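Long-range contacts in UPF0141 protein yjdB (Campylobacter jejuni subsp. jejuni HB93-13, PDB 4TN0), which probably transfers phosphoethanolamine to acceptor molecules through its zinc-bearing, alkaline phosphatase-like periplasmic domain, and is required for polymyxin resistance and motility: residues V99-F104 with Q146-L151; K18-V23 with L286-V291; K170-T175 with Y193-L198. One frame throughout, in Å; residues are numbered along the deposited sequence.

Interaction 1: V99-F104 with Q146-L151; sequences VDAAWF and QNIIVL
V150 sets its CG1 methyl over one face of the W103 indole, 3.5 Å from the centroid of the six-membered ring and 15° off its normal, a close CH-pi contact. The methyl gets there because CG1 stands anti to the backbone N (chi1 -180°). On the other face of the sheet the F104 ring takes L151 CD2 at its edge, near the ring plane, with F104 CD2 and L151 CD2 3.6 Å apart, while I149 CG2 packs obliquely against the same ring. Five backbone hydrogen bonds hold these pairs in register; V150 N to A102 O, at 2.6 Å, is nearly straight (176° at the hydrogen). D100 OD2 and N147 OD1 lie 3.1 Å apart as two acceptors, a closeness probably made tolerable by donors around them: K139 NZ and S144 OG meet D100 OD2, and S144 N meets N147 OD1. Further out, D105 receives the indole NE1, helix 133-139 covers F104 and I149, and M91 of helix 90-96 reaches I148 and V150. Two parallel neighbouring strands between helices in this way belong to the central sheet of the alkaline phosphatase-like alpha/beta fold.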
loop_
_atom_site.group_PDB
_atom_site.type_symbol
_atom_site.label_atom_id
_atom_site.label_comp_id
_atom_site.label_asym_id
_atom_site.label_seq_id
_atom_site.Cartn_x
_atom_site.Cartn_y
_atom_site.Cartn_z
ATOM N N VAL A 99 -13.988 10.229 -11.257
ATOM C CA VAL A 99 -12.527 10.198 -11.132
ATOM C C VAL A 99 -11.901 9.216 -12.127
ATOM O O VAL A 99 -12.439 8.137 -12.363
ATOM C CB VAL A 99 -12.110 9.828 -9.709
ATOM C CG1 VAL A 99 -10.611 9.988 -9.527
ATOM C CG2 VAL A 99 -12.871 10.687 -8.717
ATOM N N ASP A 100 -10.782 9.605 -12.737
ATOM C CA ASP A 100 -10.034 8.696 -13.619
ATOM C C ASP A 100 -9.285 7.635 -12.779
ATOM O O ASP A 100 -8.393 7.962 -11.983
ATOM C CB ASP A 100 -9.060 9.485 -14.501
ATOM C CG ASP A 100 -8.408 8.628 -15.589
ATOM O OD1 ASP A 100 -8.337 7.381 -15.462
ATOM O OD2 ASP A 100 -7.954 9.222 -16.588
ATOM N N ALA A 101 -9.689 6.375 -12.933
ATOM C CA ALA A 101 -9.138 5.279 -12.140
ATOM C C ALA A 101 -8.408 4.249 -12.985
ATOM O O ALA A 101 -8.974 3.699 -13.927
ATOM C CB ALA A 101 -10.252 4.602 -11.347
ATOM N N ALA A 102 -7.150 3.994 -12.645
ATOM C CA ALA A 102 -6.363 2.920 -13.273
ATOM C C ALA A 102 -5.817 1.951 -12.209
ATOM O O ALA A 102 -5.382 2.384 -11.123
ATOM C CB ALA A 102 -5.230 3.496 -14.114
ATOM N N TRP A 103 -5.898 0.649 -12.495
ATOM C CA TRP A 103 -5.369 -0.386 -11.601
ATOM C C TRP A 103 -4.370 -1.308 -12.337
ATOM O O TRP A 103 -4.752 -2.075 -13.221
ATOM C CB TRP A 103 -6.526 -1.198 -10.994
ATOM C CG TRP A 103 -6.116 -2.218 -9.939
ATOM C CD1 TRP A 103 -5.441 -3.381 -10.154
ATOM C CD2 TRP A 103 -6.384 -2.169 -8.528
ATOM N NE1 TRP A 103 -5.250 -4.048 -8.973
ATOM C CE2 TRP A 103 -5.826 -3.327 -7.956
ATOM C CE3 TRP A 103 -7.031 -1.257 -7.695
ATOM C CZ2 TRP A 103 -5.894 -3.599 -6.582
ATOM C CZ3 TRP A 103 -7.097 -1.519 -6.337
ATOM C CH2 TRP A 103 -6.535 -2.688 -5.792
ATOM N N PHE A 104 -3.091 -1.227 -11.972
ATOM C CA PHE A 104 -2.069 -2.084 -12.582
ATOM C C PHE A 104 -1.542 -3.129 -11.567
ATOM O O PHE A 104 -0.955 -2.773 -10.536
ATOM C CB PHE A 104 -0.914 -1.239 -13.128
ATOM C CG PHE A 104 -1.338 -0.200 -14.122
ATOM C CD1 PHE A 104 -2.251 -0.506 -15.120
ATOM C CD2 PHE A 104 -0.838 1.094 -14.052
ATOM C CE1 PHE A 104 -2.652 0.457 -16.036
ATOM C CE2 PHE A 104 -1.240 2.064 -14.969
ATOM C CZ PHE A 104 -2.148 1.740 -15.958
ATOM N N GLN A 146 -8.603 14.715 -12.650
ATOM C CA GLN A 146 -8.430 13.972 -11.392
ATOM C C GLN A 146 -8.207 12.479 -11.662
ATOM O O GLN A 146 -9.027 11.819 -12.319
ATOM C CB GLN A 146 -9.637 14.171 -10.475
ATOM C CG GLN A 146 -9.550 15.384 -9.562
ATOM C CD GLN A 146 -10.236 16.611 -10.130
ATOM O OE1 GLN A 146 -11.135 16.518 -10.975
ATOM N NE2 GLN A 146 -9.823 17.776 -9.652
ATOM N N ASN A 147 -7.092 11.954 -11.160
ATOM C CA ASN A 147 -6.701 10.568 -11.441
ATOM C C ASN A 147 -6.270 9.795 -10.209
ATOM O O ASN A 147 -5.481 10.304 -9.403
ATOM C CB ASN A 147 -5.536 10.529 -12.434
ATOM C CG ASN A 147 -5.753 11.417 -13.638
ATOM O OD1 ASN A 147 -6.217 10.964 -14.690
ATOM N ND2 ASN A 147 -5.419 12.695 -13.488
ATOM N N ILE A 148 -6.742 8.558 -10.071
ATOM C CA ILE A 148 -6.093 7.644 -9.128
ATOM C C ILE A 148 -5.543 6.474 -9.908
ATOM O O ILE A 148 -6.247 5.836 -10.702
ATOM C CB ILE A 148 -7.026 7.139 -7.983
ATOM C CG1 ILE A 148 -6.215 6.303 -6.984
ATOM C CG2 ILE A 148 -8.233 6.373 -8.526
ATOM C CD1 ILE A 148 -6.976 5.881 -5.737
ATOM N N ILE A 149 -4.261 6.220 -9.677
ATOM C CA ILE A 149 -3.567 5.078 -10.235
ATOM C C ILE A 149 -3.151 4.122 -9.128
ATOM O O ILE A 149 -2.420 4.496 -8.196
ATOM C CB ILE A 149 -2.326 5.524 -11.034
ATOM C CG1 ILE A 149 -2.741 6.596 -12.065
ATOM C CG2 ILE A 149 -1.651 4.309 -11.686
ATOM C CD1 ILE A 149 -1.622 7.104 -12.956
ATOM N N VAL A 150 -3.644 2.890 -9.204
ATOM C CA VAL A 150 -3.254 1.878 -8.225
ATOM C C VAL A 150 -2.158 0.974 -8.790
ATOM O O VAL A 150 -2.270 0.442 -9.904
ATOM C CB VAL A 150 -4.442 1.012 -7.778
ATOM C CG1 VAL A 150 -3.967 -0.015 -6.752
ATOM C CG2 VAL A 150 -5.561 1.878 -7.184
ATOM N N LEU A 151 -1.067 0.859 -8.042
ATOM C CA LEU A 151 -0.055 -0.124 -8.366
ATOM C C LEU A 151 -0.051 -1.183 -7.258
ATOM O O LEU A 151 0.217 -0.866 -6.088
ATOM C CB LEU A 151 1.319 0.529 -8.510
ATOM C CG LEU A 151 1.381 1.714 -9.483
ATOM C CD1 LEU A 151 2.779 2.337 -9.512
ATOM C CD2 LEU A 151 0.905 1.328 -10.872
#

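Interaction 2: K18-V23 with L286-V291; sequences KLLVLV and LGYFNV
Y288 lies between K18 and L20, its ring approached on one face by the lysine ammonium and on the opposite face by the leucine. The contact sets the end of helix 281-288, closed by a Schellman motif with N290 as its C-prime residue, against strand 18-24, first along the chain and central in the sheet of the alkaline phosphatase-like fold. K18 NZ stands 4.6 Å from the ring centroid and 18° off the normal, a cation-pi geometry. The lysine chain runs out extended and then bends at its last torsion (chi4 -84°), which also brings NZ within a weak hydrogen bond of Y288 O. The salt-bridge partner of K18 NZ is E218 on the neighbouring strand, so the ammonium is shared between a carboxylate, a carbonyl and a ring. On the opposite face L20 CB comes off-centre, 3.6 Å from Y288 CE1, and L20 CD2 stands 4.0 Å from the ring plane, toward the rim. The tyrosine hydroxyl is hydrogen-bonded to S220 OG, which helps to fix the ring's far end. F289 turns its ring so that Y288 CD1 lies over one face, and F289 CZ touches L20 CB at 3.9 Å. At the helix end, L286 O accepts both F289 N and V291 N, each at 3.1 Å.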
loop_
_atom_site.group_PDB
_atom_site.type_symbol
_atom_site.label_atom_id
_atom_site.label_comp_id
_atom_site.label_asym_id
_atom_site.label_seq_id
_atom_site.Cartn_x
_atom_site.Cartn_y
_atom_site.Cartn_z
ATOM N N LYS A 18 -5.449 17.000 -10.129
ATOM C CA LYS A 18 -5.018 16.067 -9.071
ATOM C C LYS A 18 -4.541 14.687 -9.573
ATOM O O LYS A 18 -5.089 14.121 -10.533
ATOM C CB LYS A 18 -6.154 15.860 -8.055
ATOM C CG LYS A 18 -6.420 17.015 -7.106
ATOM C CD LYS A 18 -7.626 16.706 -6.231
ATOM C CE LYS A 18 -7.723 17.655 -5.052
ATOM N NZ LYS A 18 -6.866 17.220 -3.901
ATOM N N LEU A 19 -3.516 14.152 -8.912
ATOM C CA LEU A 19 -3.024 12.797 -9.195
ATOM C C LEU A 19 -2.617 12.040 -7.937
ATOM O O LEU A 19 -1.617 12.387 -7.307
ATOM C CB LEU A 19 -1.831 12.850 -10.154
ATOM C CG LEU A 19 -1.107 11.523 -10.405
ATOM C CD1 LEU A 19 -2.067 10.455 -10.902
ATOM C CD2 LEU A 19 0.060 11.703 -11.376
ATOM N N LEU A 20 -3.348 10.977 -7.608
ATOM C CA LEU A 20 -2.961 10.128 -6.480
ATOM C C LEU A 20 -2.462 8.770 -6.997
ATOM O O LEU A 20 -3.137 8.098 -7.782
ATOM C CB LEU A 20 -4.120 9.942 -5.482
ATOM C CG LEU A 20 -3.814 9.060 -4.263
ATOM C CD1 LEU A 20 -2.655 9.653 -3.488
ATOM C CD2 LEU A 20 -5.018 8.865 -3.339
ATOM N N VAL A 21 -1.252 8.407 -6.586
ATOM C CA VAL A 21 -0.715 7.075 -6.859
ATOM C C VAL A 21 -0.790 6.275 -5.563
ATOM O O VAL A 21 -0.138 6.614 -4.568
ATOM C CB VAL A 21 0.752 7.109 -7.395
ATOM C CG1 VAL A 21 1.334 5.708 -7.448
ATOM C CG2 VAL A 21 0.838 7.768 -8.785
ATOM N N LEU A 22 -1.645 5.253 -5.571
ATOM C CA LEU A 22 -1.837 4.378 -4.412
ATOM C C LEU A 22 -1.050 3.097 -4.624
ATOM O O LEU A 22 -1.335 2.328 -5.542
ATOM C CB LEU A 22 -3.313 4.045 -4.218
ATOM C CG LEU A 22 -3.698 3.120 -3.073
ATOM C CD1 LEU A 22 -3.384 3.764 -1.730
ATOM C CD2 LEU A 22 -5.168 2.780 -3.170
ATOM N N VAL A 23 -0.055 2.846 -3.799
ATOM C CA VAL A 23 0.680 1.610 -3.989
ATOM C C VAL A 23 0.308 0.587 -2.917
ATOM O O VAL A 23 0.593 0.785 -1.733
ATOM C CB VAL A 23 2.199 1.839 -3.996
ATOM C CG1 VAL A 23 2.914 0.516 -4.220
ATOM C CG2 VAL A 23 2.562 2.793 -5.115
ATOM N N LEU A 286 -11.831 8.699 -0.445
ATOM C CA LEU A 286 -12.950 9.550 -0.813
ATOM C C LEU A 286 -12.526 11.001 -0.608
ATOM O O LEU A 286 -12.610 11.820 -1.524
ATOM C CB LEU A 286 -14.190 9.223 0.013
ATOM C CG LEU A 286 -14.844 7.864 -0.198
ATOM C CD1 LEU A 286 -16.284 7.894 0.274
ATOM C CD2 LEU A 286 -14.777 7.481 -1.650
ATOM N N GLY A 287 -12.021 11.293 0.589
ATOM C CA GLY A 287 -11.594 12.634 0.943
ATOM C C GLY A 287 -10.605 13.267 -0.020
ATOM O O GLY A 287 -10.584 14.488 -0.195
ATOM N N TYR A 288 -9.784 12.442 -0.655
ATOM C CA TYR A 288 -8.721 12.970 -1.490
ATOM C C TYR A 288 -9.285 13.600 -2.742
ATOM O O TYR A 288 -8.744 14.592 -3.238
ATOM C CB TYR A 288 -7.713 11.884 -1.876
ATOM C CG TYR A 288 -6.459 12.468 -2.476
ATOM C CD1 TYR A 288 -6.357 12.692 -3.846
ATOM C CD2 TYR A 288 -5.385 12.823 -1.666
ATOM C CE1 TYR A 288 -5.217 13.243 -4.394
ATOM C CE2 TYR A 288 -4.243 13.375 -2.205
ATOM C CZ TYR A 288 -4.166 13.583 -3.571
ATOM O OH TYR A 288 -3.028 14.131 -4.112
ATOM N N PHE A 289 -10.364 13.028 -3.267
ATOM C CA PHE A 289 -10.960 13.581 -4.477
ATOM C C PHE A 289 -12.220 14.376 -4.131
ATOM O O PHE A 289 -13.035 14.667 -5.001
ATOM C CB PHE A 289 -11.259 12.463 -5.474
ATOM C CG PHE A 289 -10.026 11.802 -5.983
ATOM C CD1 PHE A 289 -9.400 12.260 -7.129
ATOM C CD2 PHE A 289 -9.452 10.749 -5.286
ATOM C CE1 PHE A 289 -8.242 11.663 -7.588
ATOM C CE2 PHE A 289 -8.297 10.153 -5.743
ATOM C CZ PHE A 289 -7.691 10.611 -6.892
ATOM N N ASN A 290 -12.312 14.783 -2.862
ATOM C CA ASN A 290 -13.420 15.589 -2.342
ATOM C C ASN A 290 -14.804 15.008 -2.618
ATOM O O ASN A 290 -15.719 15.742 -2.997
ATOM C CB ASN A 290 -13.356 17.012 -2.921
ATOM C CG ASN A 290 -12.060 17.723 -2.581
ATOM O OD1 ASN A 290 -11.239 18.009 -3.463
ATOM N ND2 ASN A 290 -11.854 17.984 -1.294
ATOM N N VAL A 291 -14.961 13.696 -2.455
ATOM C CA VAL A 291 -16.263 13.079 -2.700
ATOM C C VAL A 291 -17.231 13.441 -1.574
ATOM O O VAL A 291 -16.949 13.204 -0.392
ATOM C CB VAL A 291 -16.169 11.536 -2.836
ATOM C CG1 VAL A 291 -17.558 10.923 -2.920
ATOM C CG2 VAL A 291 -15.376 11.158 -4.078
#

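Interaction 3: K170-T175 with Y193-L198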
loop_
_atom_site.group_PDB
_atom_site.type_symbol
_atom_site.label_atom_id
_atom_site.label_comp_id
_atom_site.label_asym_id
_atom_site.label_seq_id
_atom_site.Cartn_x
_atom_site.Cartn_y
_atom_site.Cartn_z
ATOM N N LYS A 170 20.556 -6.765 -4.380
ATOM C CA LYS A 170 21.056 -7.762 -3.437
ATOM C C LYS A 170 22.102 -7.070 -2.589
ATOM O O LYS A 170 23.268 -7.411 -2.644
ATOM C CB LYS A 170 21.653 -8.965 -4.195
ATOM C CG LYS A 170 22.028 -10.209 -3.362
ATOM C CD LYS A 170 22.467 -11.387 -4.274
ATOM C CE LYS A 170 22.952 -12.566 -3.445
ATOM N NZ LYS A 170 23.170 -13.818 -4.234
ATOM N N LYS A 171 21.683 -6.085 -1.806
ATOM C CA LYS A 171 22.627 -5.217 -1.111
ATOM C C LYS A 171 23.007 -5.765 0.256
ATOM O O LYS A 171 24.087 -5.468 0.763
ATOM C CB LYS A 171 22.050 -3.793 -1.008
ATOM C CG LYS A 171 22.992 -2.725 -0.434
ATOM C CD LYS A 171 22.593 -1.331 -0.944
ATOM C CE LYS A 171 23.052 -0.196 -0.028
ATOM N NZ LYS A 171 22.328 1.077 -0.327
ATOM N N PHE A 172 22.121 -6.556 0.857
ATOM C CA PHE A 172 22.366 -7.132 2.183
ATOM C C PHE A 172 22.708 -8.630 2.078
ATOM O O PHE A 172 21.939 -9.410 1.513
ATOM C CB PHE A 172 21.157 -6.899 3.088
ATOM C CG PHE A 172 20.676 -5.467 3.104
ATOM C CD1 PHE A 172 21.554 -4.431 3.383
ATOM C CD2 PHE A 172 19.343 -5.159 2.846
ATOM C CE1 PHE A 172 21.118 -3.110 3.406
ATOM C CE2 PHE A 172 18.892 -3.833 2.866
ATOM C CZ PHE A 172 19.778 -2.808 3.146
ATOM N N THR A 173 23.882 -9.017 2.586
ATOM C CA THR A 173 24.403 -10.379 2.395
ATOM C C THR A 173 25.026 -10.957 3.682
ATOM O O THR A 173 25.528 -10.210 4.515
ATOM C CB THR A 173 25.467 -10.415 1.247
ATOM O OG1 THR A 173 26.501 -9.476 1.540
ATOM C CG2 THR A 173 24.834 -10.064 -0.126
ATOM N N PRO A 174 25.049 -12.296 3.829
ATOM C CA PRO A 174 24.606 -13.337 2.884
ATOM C C PRO A 174 23.075 -13.409 2.779
ATOM O O PRO A 174 22.408 -12.762 3.572
ATOM C CB PRO A 174 25.177 -14.618 3.482
ATOM C CG PRO A 174 25.242 -14.334 4.978
ATOM C CD PRO A 174 25.566 -12.866 5.093
ATOM N N THR A 175 22.561 -14.154 1.801
ATOM C CA THR A 175 21.140 -14.278 1.549
ATOM C C THR A 175 20.642 -15.726 1.594
ATOM O O THR A 175 21.423 -16.681 1.618
ATOM C CB THR A 175 20.772 -13.690 0.153
ATOM O OG1 THR A 175 21.367 -14.484 -0.884
ATOM C CG2 THR A 175 21.227 -12.239 0.031
ATOM N N TYR A 193 14.921 -10.781 3.064
ATOM C CA TYR A 193 13.646 -10.118 3.278
ATOM C C TYR A 193 13.821 -8.607 3.164
ATOM O O TYR A 193 12.979 -7.928 2.560
ATOM C CB TYR A 193 13.038 -10.522 4.644
ATOM C CG TYR A 193 11.693 -9.871 4.929
ATOM C CD1 TYR A 193 10.534 -10.327 4.303
ATOM C CD2 TYR A 193 11.583 -8.807 5.828
ATOM C CE1 TYR A 193 9.297 -9.724 4.539
ATOM C CE2 TYR A 193 10.349 -8.208 6.086
ATOM C CZ TYR A 193 9.214 -8.677 5.440
ATOM O OH TYR A 193 7.997 -8.096 5.685
ATOM N N ASP A 194 14.909 -8.100 3.743
ATOM C CA ASP A 194 15.226 -6.677 3.727
ATOM C C ASP A 194 15.571 -6.146 2.329
ATOM O O ASP A 194 15.230 -4.996 1.972
ATOM C CB ASP A 194 16.372 -6.392 4.684
ATOM C CG ASP A 194 15.932 -6.428 6.125
ATOM O OD1 ASP A 194 14.707 -6.487 6.356
ATOM O OD2 ASP A 194 16.787 -6.352 7.026
ATOM N N ASN A 195 16.238 -6.982 1.539
ATOM C CA ASN A 195 16.494 -6.643 0.143
ATOM C C ASN A 195 15.197 -6.381 -0.601
ATOM O O ASN A 195 15.126 -5.451 -1.396
ATOM C CB ASN A 195 17.260 -7.755 -0.574
ATOM C CG ASN A 195 18.703 -7.831 -0.164
ATOM O OD1 ASN A 195 19.260 -6.884 0.387
ATOM N ND2 ASN A 195 19.321 -8.979 -0.424
ATOM N N THR A 196 14.179 -7.204 -0.352
ATOM C CA THR A 196 12.900 -7.025 -1.023
ATOM C C THR A 196 12.278 -5.691 -0.626
ATOM O O THR A 196 11.613 -5.051 -1.432
ATOM C CB THR A 196 11.892 -8.158 -0.700
ATOM O OG1 THR A 196 11.453 -8.059 0.669
ATOM C CG2 THR A 196 12.518 -9.478 -0.914
ATOM N N LEU A 197 12.503 -5.277 0.618
ATOM C CA LEU A 197 11.997 -3.992 1.103
ATOM C C LEU A 197 12.734 -2.829 0.428
ATOM O O LEU A 197 12.126 -1.812 0.067
ATOM C CB LEU A 197 12.147 -3.906 2.625
ATOM C CG LEU A 197 11.314 -4.869 3.497
ATOM C CD1 LEU A 197 11.600 -4.680 4.971
ATOM C CD2 LEU A 197 9.815 -4.708 3.234
ATOM N N LEU A 198 14.049 -2.993 0.279
ATOM C CA LEU A 198 14.923 -2.029 -0.375
ATOM C C LEU A 198 14.486 -1.808 -1.813
ATOM O O LEU A 198 14.352 -0.674 -2.273
ATOM C CB LEU A 198 16.369 -2.514 -0.333
ATOM C CG LEU A 198 17.452 -1.537 -0.778
ATOM C CD1 LEU A 198 17.474 -0.339 0.164
ATOM C CD2 LEU A 198 18.797 -2.254 -0.758
#
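N195 reaches from helix 186-211 into the loop 170-175, and its amide makes every hydrogen bond of the contact. CB starts off alongside the loop, and with CG anti to the carbonyl carbon (chi1 -73°) the side chain turns its head toward the K171 and F172 backbone. N195 CG lies 3.8 Å from F172 N. At the tip, N195 OD1 accepts F172 N at 2.9 Å, in the amide plane and on a lone pair, with an N-H...O angle of 150°; K171 N adds a weak bond to it at 3.4 Å. N195 OD1 also sits 3.0 Å from F172 CD2. The planes of the F172 ring and the N195 amide are nearly parallel, 17° apart, the two side chains sliding past each other in opposite directions. N195 ND2 gives a hydrogen to F172 O at 3.3 Å and is also bonded to Y165 OH, while T175 CG2 packs beside it. Around these bonds, L198 CD2 rests 3.6 Å from K171 CB and obliquely against the F172 ring, which also meets D194 CB. By matching both F172 N and F172 O, the asparagine amide acts much as the partner in a hydrogen-bonded antiparallel pair would, so an irregular loop is pinned to the helix by directional bonds.

Interactions 1 and 2 are neighbours in one sheet, their centres 9 Å apart: strand 146-152 lies between 100-105 and 18-24, and N147 O receives a probable hydrogen bond from L20 N at 2.9 Å. F289 bridges the two, its CE1 lying 3.5 Å from V99 CG1. Interaction 3 is on the opposite side of the chain's centre, with its centre about 30 Å from that of interaction 1 and about 32 Å from that of interaction 2, and touches neither; strand 146-152 leads on to its helix. The zinc ion, held by E26, phosphorylated T65, D226 and H227, lies about 12 Å from the side chain of W103 in interaction 1.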